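Local coordinates for protein cytochrome P450 (CYP102L1) (Mycobacterium phage Adler, PDB 6N6Q) that is a phage-encoded haem-binding cytochrome P450 that probably acts as a monooxygenase, although its substrate is not established, at residues Lys119-Met122 with Ser123-Gln127; Glu155-Arg158 with Leu159-Glu162; Leu331-Val334 with Ile335-Ala338; Phe424-His427 with Glu428-Ile431. All coordinates share one frame; numbering follows the deposited sequence.

Contact 1: Lys119-Met122 with Ser123-Gln127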
loop_
_atom_site.group_PDB
_atom_site.type_symbol
_atom_site.label_atom_id
_atom_site.label_comp_id
_atom_site.label_asym_id
_atom_site.label_seq_id
_atom_site.Cartn_x
_atom_site.Cartn_y
_atom_site.Cartn_z
ATOM N N LYS A 119 7.533 -11.517 -11.466
ATOM C CA LYS A 119 7.813 -12.666 -10.609
ATOM C C LYS A 119 9.277 -13.070 -10.705
ATOM O O LYS A 119 9.899 -13.432 -9.699
ATOM C CB LYS A 119 6.909 -13.843 -10.986
ATOM C CG LYS A 119 5.459 -13.745 -10.511
ATOM C CD LYS A 119 4.675 -12.672 -11.256
ATOM C CE LYS A 119 4.843 -12.796 -12.764
ATOM N NZ LYS A 119 4.598 -11.495 -13.450
ATOM N N GLU A 120 9.842 -13.013 -11.914
ATOM C CA GLU A 120 11.264 -13.285 -12.094
ATOM C C GLU A 120 12.113 -12.320 -11.275
ATOM O O GLU A 120 13.077 -12.727 -10.615
ATOM C CB GLU A 120 11.623 -13.184 -13.577
ATOM C CG GLU A 120 13.110 -13.025 -13.853
ATOM C CD GLU A 120 13.380 -12.389 -15.205
ATOM O OE1 GLU A 120 12.418 -11.914 -15.846
ATOM O OE2 GLU A 120 14.557 -12.361 -15.625
ATOM N N ALA A 121 11.766 -11.031 -11.307
ATOM C CA ALA A 121 12.533 -10.043 -10.560
ATOM C C ALA A 121 12.391 -10.238 -9.056
ATOM O O ALA A 121 13.288 -9.851 -8.297
ATOM C CB ALA A 121 12.099 -8.631 -10.955
ATOM N N MET A 122 11.286 -10.837 -8.608
ATOM C CA MET A 122 11.093 -11.051 -7.177
ATOM C C MET A 122 12.114 -12.034 -6.618
ATOM O O MET A 122 12.588 -11.866 -5.488
ATOM C CB MET A 122 9.670 -11.538 -6.901
ATOM C CG MET A 122 8.608 -10.466 -7.086
ATOM S SD MET A 122 9.040 -8.928 -6.247
ATOM C CE MET A 122 9.243 -9.499 -4.557
ATOM N N SER A 123 12.469 -13.060 -7.396
ATOM C CA SER A 123 13.453 -14.030 -6.926
ATOM C C SER A 123 14.807 -13.381 -6.683
ATOM O O SER A 123 15.562 -13.827 -5.811
ATOM C CB SER A 123 13.584 -15.179 -7.929
ATOM O OG SER A 123 14.037 -14.709 -9.187
ATOM N N THR A 124 15.133 -12.326 -7.436
ATOM C CA THR A 124 16.373 -11.600 -7.188
ATOM C C THR A 124 16.352 -10.903 -5.833
ATOM O O THR A 124 17.401 -10.761 -5.196
ATOM C CB THR A 124 16.625 -10.576 -8.295
ATOM O OG1 THR A 124 15.631 -9.546 -8.232
ATOM C CG2 THR A 124 16.571 -11.243 -9.663
ATOM N N TYR A 125 15.176 -10.472 -5.375
ATOM C CA TYR A 125 15.059 -9.761 -4.109
ATOM C C TYR A 125 14.820 -10.683 -2.920
ATOM O O TYR A 125 14.993 -10.243 -1.777
ATOM C CB TYR A 125 13.908 -8.748 -4.163
ATOM C CG TYR A 125 13.853 -7.892 -5.409
ATOM C CD1 TYR A 125 15.009 -7.367 -5.975
ATOM C CD2 TYR A 125 12.639 -7.606 -6.016
ATOM C CE1 TYR A 125 14.951 -6.582 -7.111
ATOM C CE2 TYR A 125 12.572 -6.824 -7.150
ATOM C CZ TYR A 125 13.730 -6.313 -7.694
ATOM O OH TYR A 125 13.663 -5.532 -8.826
ATOM N N HIS A 126 14.436 -11.940 -3.164
ATOM C CA HIS A 126 13.931 -12.801 -2.096
ATOM C C HIS A 126 14.909 -12.907 -0.932
ATOM O O HIS A 126 14.513 -12.811 0.235
ATOM C CB HIS A 126 13.621 -14.194 -2.645
ATOM C CG HIS A 126 13.326 -15.203 -1.578
ATOM N ND1 HIS A 126 12.104 -15.282 -0.946
ATOM C CD2 HIS A 126 14.100 -16.164 -1.022
ATOM C CE1 HIS A 126 12.134 -16.255 -0.053
ATOM N NE2 HIS A 126 13.335 -16.806 -0.077
ATOM N N GLN A 127 16.193 -13.117 -1.233
ATOM C CA GLN A 127 17.190 -13.262 -0.177
ATOM C C GLN A 127 17.238 -12.024 0.710
ATOM O O GLN A 127 17.236 -12.127 1.943
ATOM C CB GLN A 127 18.562 -13.543 -0.793
ATOM C CG GLN A 127 19.044 -14.978 -0.621
ATOM C CD GLN A 127 18.032 -16.006 -1.100
ATOM O OE1 GLN A 127 17.649 -16.023 -2.273
ATOM N NE2 GLN A 127 17.594 -16.872 -0.190
#
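The Tyr125 ring carries the carbonyl of Ala121 on one face: Ala121 O sits 3.2 Å above the ring plane, over its centre. Thr124 OG1 lies on the same face, nearer the rim. At the ring's edge is Met122, whose SD is 3.8 Å from Tyr125 CD2 and 80° off the ring normal, a Met-aromatic contact in which the two side chains cross at about a right angle. The bend at chi2 brings SD to this edge, and that at chi3 sets CE. Ala121 CB packs 4.2 Å from Tyr125 CE2, and the phenol oxygen is hydrogen-bonded to Ala116 O. This is the start of helix 119-145, equivalent to helix D of the P450 fold, and its backbone bonds are irregular: Tyr125 N reaches Met122 O (2.9 Å), an i to i-3 bond, with the donor 64° out of the carbonyl plane. Ser123 OG, placed between its own backbone N and carbonyl carbon (chi1 62°), donates to Glu120 O at 2.6 Å. Thr124 OG1 is folded likewise toward Ala121 O, at a doubtfully short modelled distance. The His126 imidazole is held at both nitrogens, NE2 by Phe320 O and ND1 by His427 NE2 of helix 422-439.

Contact 2: Glu155-Arg158 with Leu159-Glu162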
loop_
_atom_site.group_PDB
_atom_site.type_symbol
_atom_site.label_atom_id
_atom_site.label_comp_id
_atom_site.label_asym_id
_atom_site.label_seq_id
_atom_site.Cartn_x
_atom_site.Cartn_y
_atom_site.Cartn_z
ATOM N N GLU A 155 5.862 -0.712 14.001
ATOM C CA GLU A 155 6.920 -1.694 13.779
ATOM C C GLU A 155 6.870 -2.242 12.359
ATOM O O GLU A 155 7.901 -2.337 11.681
ATOM C CB GLU A 155 6.807 -2.827 14.799
ATOM C CG GLU A 155 7.198 -2.428 16.210
ATOM C CD GLU A 155 8.697 -2.464 16.436
ATOM O OE1 GLU A 155 9.388 -3.235 15.735
ATOM O OE2 GLU A 155 9.186 -1.725 17.317
ATOM N N THR A 156 5.674 -2.611 11.889
ATOM C CA THR A 156 5.547 -3.112 10.524
ATOM C C THR A 156 5.900 -2.045 9.495
ATOM O O THR A 156 6.302 -2.378 8.373
ATOM C CB THR A 156 4.131 -3.636 10.271
ATOM O OG1 THR A 156 3.185 -2.582 10.485
ATOM C CG2 THR A 156 3.810 -4.797 11.200
ATOM N N ASN A 157 5.762 -0.765 9.845
ATOM C CA ASN A 157 6.111 0.283 8.893
ATOM C C ASN A 157 7.616 0.502 8.812
ATOM O O ASN A 157 8.129 0.832 7.736
ATOM C CB ASN A 157 5.398 1.588 9.249
ATOM C CG ASN A 157 4.953 2.357 8.019
ATOM O OD1 ASN A 157 5.699 2.483 7.047
ATOM N ND2 ASN A 157 3.725 2.861 8.050
ATOM N N ARG A 158 8.338 0.320 9.921
ATOM C CA ARG A 158 9.795 0.318 9.847
ATOM C C ARG A 158 10.303 -0.857 9.026
ATOM O O ARG A 158 11.331 -0.743 8.346
ATOM C CB ARG A 158 10.411 0.268 11.246
ATOM C CG ARG A 158 9.920 1.329 12.210
ATOM C CD ARG A 158 10.787 1.340 13.457
ATOM N NE ARG A 158 12.091 1.945 13.199
ATOM C CZ ARG A 158 13.216 1.598 13.817
ATOM N NH1 ARG A 158 13.207 0.632 14.725
ATOM N NH2 ARG A 158 14.354 2.208 13.517
ATOM N N LEU A 159 9.601 -1.991 9.075
ATOM C CA LEU A 159 10.044 -3.180 8.353
ATOM C C LEU A 159 9.905 -2.995 6.847
ATOM O O LEU A 159 10.877 -3.154 6.099
ATOM C CB LEU A 159 9.251 -4.404 8.818
ATOM C CG LEU A 159 9.446 -5.652 7.953
ATOM C CD1 LEU A 159 10.896 -6.109 7.980
ATOM C CD2 LEU A 159 8.509 -6.776 8.381
ATOM N N THR A 160 8.697 -2.661 6.384
ATOM C CA THR A 160 8.458 -2.563 4.948
ATOM C C THR A 160 9.297 -1.464 4.310
ATOM O O THR A 160 9.623 -1.547 3.120
ATOM C CB THR A 160 6.973 -2.328 4.672
ATOM O OG1 THR A 160 6.580 -1.059 5.206
ATOM C CG2 THR A 160 6.133 -3.429 5.315
ATOM N N ILE A 161 9.656 -0.432 5.076
ATOM C CA ILE A 161 10.594 0.569 4.574
ATOM C C ILE A 161 11.931 -0.084 4.250
ATOM O O ILE A 161 12.484 0.096 3.159
ATOM C CB ILE A 161 10.760 1.714 5.590
ATOM C CG1 ILE A 161 9.576 2.679 5.508
ATOM C CG2 ILE A 161 12.071 2.453 5.354
ATOM C CD1 ILE A 161 9.540 3.685 6.628
ATOM N N GLU A 162 12.463 -0.866 5.192
ATOM C CA GLU A 162 13.737 -1.535 4.956
ATOM C C GLU A 162 13.624 -2.587 3.864
ATOM O O GLU A 162 14.585 -2.804 3.118
ATOM C CB GLU A 162 14.254 -2.162 6.251
ATOM C CG GLU A 162 14.597 -1.146 7.326
ATOM C CD GLU A 162 15.567 -0.090 6.835
ATOM O OE1 GLU A 162 16.538 -0.446 6.133
ATOM O OE2 GLU A 162 15.354 1.101 7.143
HETATM O O HOH W 1 13.150 1.634 8.637
#
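Arg158, Leu159 and Asn157 carry this helical turn, each in a different way. Arg158 acts through its backbone as well as its side chain: its carbonyl oxygen takes a weak bond from Glu162 N (3.4 Å) and a second from a water, which also donates to Glu162 OE2 at 2.7 Å. The water thus ties the end of the glutamate back to the preceding turn, while Glu162 CG rests 3.4 Å from Arg158 O. The glutamate is bent at chi2 (-54°), which curls its carboxylate toward the water; it is held further by Asn174 N and by a salt bridge to Arg166. The Arg158 guanidinium runs another way, to the carbonyl of Asp178, and its NH2 stays 6.5 Å from Glu162 OE2, too far for a direct salt bridge.

Leu159 N donates to Glu155 O at 3.1 Å, and its CB packs on Thr156 O. The isobutyl group, anti to the backbone N (chi1 169°), lies against Thr132 and Leu136 of helix 119-145.

Asn157 gives its carbonyl oxygen to Ile161, receiving a weak bond from the amide and, at 3.2 Å, the side of CG1. Asn157 OD1 crosses the end of the isoleucine at a slant, 4.0 Å from Ile161 CD1. Next to it, Thr160 N bonds nearly straight to Thr156 O (172°), whereas Thr160 OG1 bonds to Ser280 O. Lodged between helix 119-145 and helix 265-296, this stretch belongs to the equivalent of helix E in the P450 helical core.

Contact 3: Leu331-Val334 with Ile335-Ala338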
loop_
_atom_site.group_PDB
_atom_site.type_symbol
_atom_site.label_atom_id
_atom_site.label_comp_id
_atom_site.label_asym_id
_atom_site.label_seq_id
_atom_site.Cartn_x
_atom_site.Cartn_y
_atom_site.Cartn_z
ATOM N N LEU A 331 -2.292 -19.035 3.973
ATOM C CA LEU A 331 -1.774 -17.734 4.380
ATOM C C LEU A 331 -2.046 -16.675 3.320
ATOM O O LEU A 331 -2.276 -15.507 3.652
ATOM C CB LEU A 331 -0.278 -17.828 4.678
ATOM C CG LEU A 331 0.326 -16.634 5.420
ATOM C CD1 LEU A 331 -0.488 -16.315 6.666
ATOM C CD2 LEU A 331 1.776 -16.906 5.784
ATOM N N ARG A 332 -2.030 -17.064 2.043
ATOM C CA ARG A 332 -2.426 -16.140 0.986
ATOM C C ARG A 332 -3.904 -15.782 1.098
ATOM O O ARG A 332 -4.298 -14.641 0.830
ATOM C CB ARG A 332 -2.117 -16.752 -0.381
ATOM C CG ARG A 332 -2.650 -15.962 -1.566
ATOM C CD ARG A 332 -2.089 -14.546 -1.609
ATOM N NE ARG A 332 -2.437 -13.876 -2.858
ATOM C CZ ARG A 332 -1.660 -13.865 -3.936
ATOM N NH1 ARG A 332 -0.484 -14.479 -3.914
ATOM N NH2 ARG A 332 -2.056 -13.238 -5.035
ATOM N N LEU A 333 -4.738 -16.744 1.504
ATOM C CA LEU A 333 -6.156 -16.456 1.690
ATOM C C LEU A 333 -6.393 -15.550 2.889
ATOM O O LEU A 333 -7.395 -14.827 2.929
ATOM C CB LEU A 333 -6.946 -17.758 1.845
ATOM C CG LEU A 333 -7.020 -18.660 0.613
ATOM C CD1 LEU A 333 -7.947 -19.838 0.871
ATOM C CD2 LEU A 333 -7.474 -17.872 -0.604
ATOM N N VAL A 334 -5.493 -15.575 3.873
ATOM C CA VAL A 334 -5.625 -14.680 5.019
ATOM C C VAL A 334 -5.370 -13.239 4.596
ATOM O O VAL A 334 -6.115 -12.323 4.964
ATOM C CB VAL A 334 -4.677 -15.112 6.153
ATOM C CG1 VAL A 334 -4.739 -14.124 7.307
ATOM C CG2 VAL A 334 -5.025 -16.511 6.632
ATOM N N ILE A 335 -4.314 -13.017 3.809
ATOM C CA ILE A 335 -3.995 -11.668 3.356
ATOM C C ILE A 335 -5.070 -11.153 2.409
ATOM O O ILE A 335 -5.417 -9.967 2.429
ATOM C CB ILE A 335 -2.606 -11.639 2.695
ATOM C CG1 ILE A 335 -1.564 -12.262 3.621
ATOM C CG2 ILE A 335 -2.215 -10.214 2.349
ATOM C CD1 ILE A 335 -0.168 -12.247 3.053
ATOM N N ASP A 336 -5.613 -12.034 1.565
ATOM C CA ASP A 336 -6.666 -11.624 0.643
ATOM C C ASP A 336 -7.903 -11.158 1.399
ATOM O O ASP A 336 -8.483 -10.113 1.082
ATOM C CB ASP A 336 -7.010 -12.773 -0.305
ATOM C CG ASP A 336 -5.913 -13.047 -1.310
ATOM O OD1 ASP A 336 -4.913 -12.299 -1.319
ATOM O OD2 ASP A 336 -6.049 -14.009 -2.095
ATOM N N GLU A 337 -8.317 -11.921 2.413
ATOM C CA GLU A 337 -9.478 -11.529 3.204
ATOM C C GLU A 337 -9.213 -10.252 3.991
ATOM O O GLU A 337 -10.133 -9.453 4.202
ATOM C CB GLU A 337 -9.883 -12.668 4.142
ATOM C CG GLU A 337 -11.124 -12.392 4.985
ATOM C CD GLU A 337 -12.416 -12.397 4.180
ATOM O OE1 GLU A 337 -12.371 -12.639 2.956
ATOM O OE2 GLU A 337 -13.485 -12.161 4.782
ATOM N N ALA A 338 -7.970 -10.041 4.430
ATOM C CA ALA A 338 -7.628 -8.785 5.090
ATOM C C ALA A 338 -7.719 -7.615 4.119
ATOM O O ALA A 338 -8.240 -6.548 4.470
ATOM C CB ALA A 338 -6.228 -8.871 5.698
#
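Helix 329-341, the K helix of the P450 fold, carries the family's ExxR motif in Glu337 and Arg340, and this stretch includes its glutamate. Along one flank, Arg332 and Asp336 form an i to i+4 salt bridge. Arg332 NE approaches Asp336 OD1 at 3.3 Å in a weak, bent hydrogen bond (138°). The carboxylate comes to the edge of the guanidinium, near its plane, but the two flat groups stand 85° apart, so the pair is bridged through one oxygen and not through a parallel two-pronged grip. A bend at chi2 (59°) carries the arginine chain forward along the helix, and its CD lies 3.6 Å from the same OD1. Beneath the bridge, Asp336 N bonds to Arg332 O at 3.0 Å; Ile335 N, Glu337 N and Ala338 N repeat the pattern to Leu331 O, Leu333 O and Val334 O.

Ile335 lays CG1 3.3 Å from Leu331 O and sends its end to Met429, Val430 and Leu433 of helix 422-439. Glu337 CB packs 3.5 Å from Leu333 O, while its carboxylate turns off to salt bridges with Arg340 and Arg395: the Glu-Arg-Arg triad characteristic of the P450 core.

Contact 4: Phe424-His427 with Glu428-Ile431. With HEM (protoporphyrin IX containing Fe), chain E.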
loop_
_atom_site.group_PDB
_atom_site.type_symbol
_atom_site.label_atom_id
_atom_site.label_comp_id
_atom_site.label_asym_id
_atom_site.label_seq_id
_atom_site.Cartn_x
_atom_site.Cartn_y
_atom_site.Cartn_z
ATOM N N PHE A 424 5.360 -7.753 -5.654
ATOM C CA PHE A 424 6.302 -7.444 -4.584
ATOM C C PHE A 424 5.602 -7.439 -3.233
ATOM O O PHE A 424 6.111 -8.002 -2.256
ATOM C CB PHE A 424 6.974 -6.093 -4.851
ATOM C CG PHE A 424 8.111 -5.780 -3.913
ATOM C CD1 PHE A 424 7.871 -5.225 -2.667
ATOM C CD2 PHE A 424 9.420 -6.028 -4.288
ATOM C CE1 PHE A 424 8.914 -4.932 -1.808
ATOM C CE2 PHE A 424 10.469 -5.739 -3.433
ATOM C CZ PHE A 424 10.215 -5.191 -2.192
ATOM N N ALA A 425 4.431 -6.803 -3.158
ATOM C CA ALA A 425 3.707 -6.721 -1.894
ATOM C C ALA A 425 3.247 -8.097 -1.431
ATOM O O ALA A 425 3.406 -8.454 -0.258
ATOM C CB ALA A 425 2.517 -5.773 -2.034
ATOM N N GLN A 426 2.676 -8.889 -2.340
ATOM C CA GLN A 426 2.195 -10.211 -1.959
ATOM C C GLN A 426 3.335 -11.122 -1.520
ATOM O O GLN A 426 3.140 -11.983 -0.658
ATOM C CB GLN A 426 1.417 -10.837 -3.116
ATOM C CG GLN A 426 0.066 -10.181 -3.353
ATOM C CD GLN A 426 -0.542 -10.554 -4.688
ATOM O OE1 GLN A 426 0.138 -11.084 -5.567
ATOM N NE2 GLN A 426 -1.834 -10.279 -4.850
ATOM N N HIS A 427 4.531 -10.938 -2.081
ATOM C CA HIS A 427 5.665 -11.754 -1.661
ATOM C C HIS A 427 6.123 -11.373 -0.259
ATOM O O HIS A 427 6.329 -12.243 0.594
ATOM C CB HIS A 427 6.813 -11.619 -2.659
ATOM C CG HIS A 427 7.878 -12.659 -2.493
ATOM N ND1 HIS A 427 7.661 -13.994 -2.758
ATOM C CD2 HIS A 427 9.166 -12.561 -2.085
ATOM C CE1 HIS A 427 8.770 -14.673 -2.523
ATOM N NE2 HIS A 427 9.698 -13.827 -2.113
ATOM N N GLU A 428 6.280 -10.073 0.003
ATOM C CA GLU A 428 6.785 -9.642 1.304
ATOM C C GLU A 428 5.755 -9.836 2.410
ATOM O O GLU A 428 6.129 -10.063 3.565
ATOM C CB GLU A 428 7.226 -8.178 1.249
ATOM C CG GLU A 428 6.106 -7.197 0.955
ATOM C CD GLU A 428 6.476 -5.766 1.293
ATOM O OE1 GLU A 428 7.099 -5.546 2.355
ATOM O OE2 GLU A 428 6.146 -4.862 0.497
ATOM N N MET A 429 4.464 -9.748 2.083
ATOM C CA MET A 429 3.440 -9.907 3.111
ATOM C C MET A 429 3.359 -11.344 3.609
ATOM O O MET A 429 3.080 -11.571 4.791
ATOM C CB MET A 429 2.080 -9.450 2.579
ATOM C CG MET A 429 1.944 -7.940 2.426
ATOM S SD MET A 429 0.276 -7.413 1.983
ATOM C CE MET A 429 0.076 -8.186 0.380
ATOM N N VAL A 430 3.608 -12.320 2.735
ATOM C CA VAL A 430 3.543 -13.717 3.146
ATOM C C VAL A 430 4.767 -14.097 3.973
ATOM O O VAL A 430 4.644 -14.735 5.024
ATOM C CB VAL A 430 3.384 -14.634 1.919
ATOM C CG1 VAL A 430 3.420 -16.096 2.343
ATOM C CG2 VAL A 430 2.085 -14.329 1.195
ATOM N N ILE A 431 5.962 -13.712 3.514
ATOM C CA ILE A 431 7.179 -14.032 4.258
ATOM C C ILE A 431 7.133 -13.411 5.647
ATOM O O ILE A 431 7.555 -14.026 6.634
ATOM C CB ILE A 431 8.428 -13.573 3.482
ATOM C CG1 ILE A 431 8.427 -14.142 2.064
ATOM C CG2 ILE A 431 9.692 -13.994 4.213
ATOM C CD1 ILE A 431 9.709 -13.875 1.299
HETATM C CHA HEM E . -0.492 1.794 -7.550
HETATM C CHB HEM E . -2.408 -0.555 -3.751
HETATM C CHC HEM E . 2.024 -2.102 -2.475
HETATM C CHD HEM E . 3.962 0.849 -5.814
HETATM C C1A HEM E . -1.413 1.278 -6.659
HETATM C C2A HEM E . -2.857 1.418 -6.716
HETATM C C3A HEM E . -3.380 0.774 -5.672
HETATM C C4A HEM E . -2.295 0.193 -4.905
HETATM C CMA HEM E . -4.883 0.671 -5.343
HETATM C CAA HEM E . -3.664 2.185 -7.786
HETATM C CBA HEM E . -3.748 3.651 -7.371
HETATM C CGA HEM E . -4.676 4.411 -8.284
HETATM O O1A HEM E . -5.338 3.777 -9.146
HETATM O O2A HEM E . -4.754 5.659 -8.146
HETATM C C1B HEM E . -1.385 -1.226 -3.109
HETATM C C2B HEM E . -1.541 -2.186 -2.034
HETATM C C3B HEM E . -0.314 -2.618 -1.676
HETATM C C4B HEM E . 0.653 -1.938 -2.519
HETATM C CMB HEM E . -2.917 -2.590 -1.455
HETATM C CAB HEM E . 0.104 -3.640 -0.586
HETATM C CBB HEM E . -0.737 -4.272 0.242
HETATM C C1C HEM E . 2.950 -1.468 -3.279
HETATM C C2C HEM E . 4.381 -1.690 -3.293
HETATM C C3C HEM E . 4.929 -0.885 -4.204
HETATM C C4C HEM E . 3.859 -0.108 -4.819
HETATM C CMC HEM E . 5.161 -2.683 -2.404
HETATM C CAC HEM E . 6.449 -0.846 -4.496
HETATM C CBC HEM E . 6.991 -0.062 -5.433
HETATM C C1D HEM E . 2.934 1.358 -6.585
HETATM C C2D HEM E . 3.068 2.260 -7.715
HETATM C C3D HEM E . 1.845 2.518 -8.192
HETATM C C4D HEM E . 0.881 1.792 -7.387
HETATM C CMD HEM E . 4.395 2.826 -8.268
HETATM C CAD HEM E . 1.510 3.430 -9.394
HETATM C CBD HEM E . 1.639 2.646 -10.696
HETATM C CGD HEM E . 1.221 3.506 -11.864
HETATM O O1D HEM E . 1.764 3.305 -12.982
HETATM O O2D HEM E . 0.352 4.399 -11.679
HETATM N NA HEM E . -1.112 0.526 -5.538
HETATM N NB HEM E . -0.037 -1.103 -3.377
HETATM N NC HEM E . 2.672 -0.498 -4.223
HETATM N ND HEM E . 1.585 1.096 -6.418
HETATM FE FE HEM E . 0.787 0.112 -4.794
#
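Phe424, with CG trans to the backbone N (chi1 -171°), turns its ring edge to the carboxylate of Glu428: Glu428 OE2 lies 3.6 Å from Phe424 CE1, near the ring plane, with the carboxylate plane 82° from the ring. Such an approach sets ring hydrogens toward the oxygen. Glu428 CG occupies the cramped position between backbone N and carbonyl carbon (chi1 63°), 3.2 Å from Ala425 O; from there the chain runs out extended to OE2, which is hydrogen-bonded to Ser283 OG. Both residues border the haem, Phe424 CD1 being 3.7 Å from the porphyrin methyl CMC.

Ala425 faces the porphyrin closely, its CB 3.5 Å from the vinyl carbon CAB. Its carbonyl accepts Met429 N at 2.9 Å, nearly along the C=O axis, and Met429 folds over this carbonyl, bent at chi3, with SD 3.7 Å from haem CBB. Gln426 offers its carbonyl to a weak bond from the amide of Val430, and Val430 CG2 also touches Gln426 O. His427 ends the segment with Ile431 CG1 over one face of its imidazole and Ile431 CD1 3.7 Å from His427 CD2.

This is the P450 L helix, beside the haem: helix 119-145 lies against Phe424, His427 and Ile431, helix 152-169 against Phe424 and Glu428, and helix 322-326 against His427, Val430 and Ile431.

Overall arrangement
From the N terminus the contacts follow in series, each within a single helix, so none closes a loop and none nests or crosses. Contact 1 begins helix 119-145 and contact 2 lies on helix 152-169; their centres are 19 Å apart and they do not touch. Contact 3 follows on helix 329-341, and contact 4, last in sequence, joins the others. It meets contact 1 where Met122 CE packs 3.5 Å from Phe424 CD2, contact 2 where Thr160 CG2 lies 3.8 Å from Glu428 OE1, and contact 3 where Ile335 CD1 rests 3.6 Å from Met429 CB. The haem-flanking helix 422-439 thereby ties helices D, E and K together.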